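Local coordinates for mutual gliding-motility protein MglA (PDB 6H17) that binds and hydrolyses GTP as a small Ras-like GTPase, acting as an intracellular switch that sets the direction and speed of gliding in Myxococcus xanthus, at residues A[87-92]-A[117-122]. Residues are numbered along the deposited sequence; the frame is centred on the assembly and turned at random.
Sequences ASRKLI and LENLRI
R89 on helix 86-93 and N119 on helix 110-125 make the one direct contact between 87-92 and 117-122; the nearest CA atoms across the pair, R89 CA and L120 CA, are 8.7 Å apart. From CB, which points toward the other helix, the R89 chain runs through CG to CD, and a bend at chi3 (-73°) brings the NE edge round to N119. CD passes 3.7 Å from N119 OD1, and NE donates a hydrogen bond to that oxygen at 2.9 Å. The bond is of ordinary length but bent, with an N-H...O angle of 143°. OD1 comes to the NE edge of the guanidinium, tilted modestly out of its plane, and NE in turn stands off the amide plane. R89 CZ lies 3.7 Å from N119 OD1; R89 NH2, on the same edge as NE, is 3.6 Å from N119 OD1 and makes no hydrogen bond to it. With the guanidinium and amide planes 77° apart, the two groups meet nearly perpendicular rather than stacked. Both helices belong to the Ras-like P-loop GTPase fold, and the R89 side chain sits about 7 Å from the bound GTPγS, near the loop after strand 71-78. There the arginine tip is tied down: NH1 bonds to the carbonyls of P80 and Q82, NH2 to that of V83, with a weak, long ion pair from NH2 to D86. On the asparagine side, OD1 is shared between R89 NE and the hydroxyl of Y18, while ND2 bonds to D86 OD1, a pattern consistent with the modelled orientation of the amide, oxygen toward R89 and nitrogen toward D86.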
loop_
_atom_site.group_PDB
_atom_site.type_symbol
_atom_site.label_atom_id
_atom_site.label_comp_id
_atom_site.label_asym_id
_atom_site.label_seq_id
_atom_site.Cartn_x
_atom_site.Cartn_y
_atom_site.Cartn_z
ATOM N N ALA A 87 -12.962 5.283 -9.889
ATOM C CA ALA A 87 -14.068 4.791 -9.079
ATOM C C ALA A 87 -13.655 3.569 -8.260
ATOM O O ALA A 87 -14.003 3.444 -7.081
ATOM C CB ALA A 87 -15.278 4.471 -9.962
ATOM N N SER A 88 -12.883 2.661 -8.871
ATOM C CA SER A 88 -12.416 1.483 -8.152
ATOM C C SER A 88 -11.484 1.868 -7.018
ATOM O O SER A 88 -11.572 1.323 -5.910
ATOM C CB SER A 88 -11.666 0.558 -9.111
ATOM O OG SER A 88 -12.530 -0.029 -10.053
ATOM N N ARG A 89 -10.551 2.779 -7.290
ATOM C CA ARG A 89 -9.628 3.210 -6.254
ATOM C C ARG A 89 -10.380 3.793 -5.073
ATOM O O ARG A 89 -10.024 3.547 -3.916
ATOM C CB ARG A 89 -8.644 4.240 -6.803
ATOM C CG ARG A 89 -7.712 3.674 -7.858
ATOM C CD ARG A 89 -6.592 4.625 -8.210
ATOM N NE ARG A 89 -6.982 5.781 -8.997
ATOM C CZ ARG A 89 -7.100 5.777 -10.311
ATOM N NH1 ARG A 89 -6.946 4.640 -10.979
ATOM N NH2 ARG A 89 -7.397 6.891 -10.967
ATOM N N LYS A 90 -11.426 4.575 -5.345
ATOM C CA LYS A 90 -12.188 5.189 -4.266
ATOM C C LYS A 90 -12.912 4.146 -3.426
ATOM O O LYS A 90 -12.982 4.274 -2.201
ATOM C CB LYS A 90 -13.147 6.227 -4.853
ATOM C CG LYS A 90 -12.379 7.422 -5.394
ATOM C CD LYS A 90 -13.153 8.246 -6.393
ATOM C CE LYS A 90 -14.280 8.964 -5.725
ATOM N NZ LYS A 90 -13.771 9.926 -4.697
ATOM N N LEU A 91 -13.464 3.107 -4.053
ATOM C CA LEU A 91 -14.102 2.049 -3.280
ATOM C C LEU A 91 -13.099 1.388 -2.343
ATOM O O LEU A 91 -13.375 1.179 -1.153
ATOM C CB LEU A 91 -14.718 1.016 -4.220
ATOM C CG LEU A 91 -15.911 1.465 -5.064
ATOM C CD1 LEU A 91 -16.423 0.315 -5.928
ATOM C CD2 LEU A 91 -17.024 2.012 -4.190
ATOM N N ILE A 92 -11.914 1.070 -2.860
ATOM C CA ILE A 92 -10.932 0.309 -2.094
ATOM C C ILE A 92 -10.368 1.132 -0.944
ATOM O O ILE A 92 -10.013 0.583 0.108
ATOM C CB ILE A 92 -9.841 -0.236 -3.045
ATOM C CG1 ILE A 92 -10.468 -1.217 -4.047
ATOM C CG2 ILE A 92 -8.698 -0.879 -2.252
ATOM C CD1 ILE A 92 -9.643 -1.444 -5.291
ATOM N N LEU A 117 -0.092 10.243 -7.087
ATOM C CA LEU A 117 0.085 10.724 -5.716
ATOM C C LEU A 117 -0.912 11.835 -5.399
ATOM O O LEU A 117 -1.475 11.881 -4.297
ATOM C CB LEU A 117 1.534 11.185 -5.526
ATOM C CG LEU A 117 1.898 11.760 -4.164
ATOM C CD1 LEU A 117 1.587 10.756 -3.066
ATOM C CD2 LEU A 117 3.382 12.153 -4.175
ATOM N N GLU A 118 -1.158 12.728 -6.351
ATOM C CA GLU A 118 -2.181 13.747 -6.147
ATOM C C GLU A 118 -3.570 13.119 -6.056
ATOM O O GLU A 118 -4.402 13.536 -5.233
ATOM C CB GLU A 118 -2.109 14.798 -7.252
ATOM C CG GLU A 118 -3.198 15.845 -7.142
ATOM C CD GLU A 118 -3.066 16.761 -5.938
ATOM O OE1 GLU A 118 -3.959 17.628 -5.779
ATOM O OE2 GLU A 118 -2.109 16.632 -5.139
ATOM N N ASN A 119 -3.840 12.115 -6.891
ATOM C CA ASN A 119 -5.102 11.394 -6.833
ATOM C C ASN A 119 -5.308 10.733 -5.480
ATOM O O ASN A 119 -6.433 10.724 -4.962
ATOM C CB ASN A 119 -5.106 10.369 -7.970
ATOM C CG ASN A 119 -6.358 9.547 -8.033
ATOM O OD1 ASN A 119 -6.313 8.334 -7.806
ATOM N ND2 ASN A 119 -7.471 10.171 -8.379
ATOM N N LEU A 120 -4.245 10.164 -4.893
ATOM C CA LEU A 120 -4.335 9.624 -3.539
ATOM C C LEU A 120 -4.751 10.707 -2.550
ATOM O O LEU A 120 -5.645 10.502 -1.722
ATOM C CB LEU A 120 -2.987 9.033 -3.122
ATOM C CG LEU A 120 -2.862 8.532 -1.678
ATOM C CD1 LEU A 120 -3.870 7.442 -1.358
ATOM C CD2 LEU A 120 -1.421 8.065 -1.430
ATOM N N ARG A 121 -4.089 11.862 -2.612
ATOM C CA ARG A 121 -4.412 12.942 -1.682
ATOM C C ARG A 121 -5.862 13.380 -1.834
ATOM O O ARG A 121 -6.572 13.559 -0.838
ATOM C CB ARG A 121 -3.452 14.108 -1.918
ATOM C CG ARG A 121 -3.614 15.252 -0.933
ATOM C CD ARG A 121 -2.731 16.433 -1.307
ATOM N NE ARG A 121 -3.283 17.191 -2.428
ATOM C CZ ARG A 121 -4.272 18.074 -2.314
ATOM N NH1 ARG A 121 -4.821 18.305 -1.132
ATOM N NH2 ARG A 121 -4.715 18.721 -3.385
ATOM N N ILE A 122 -6.321 13.544 -3.079
ATOM C CA ILE A 122 -7.683 13.986 -3.333
ATOM C C ILE A 122 -8.686 12.943 -2.877
ATOM O O ILE A 122 -9.700 13.275 -2.254
ATOM C CB ILE A 122 -7.843 14.319 -4.834
ATOM C CG1 ILE A 122 -7.034 15.558 -5.215
ATOM C CG2 ILE A 122 -9.331 14.449 -5.183
ATOM C CD1 ILE A 122 -7.536 16.855 -4.613
#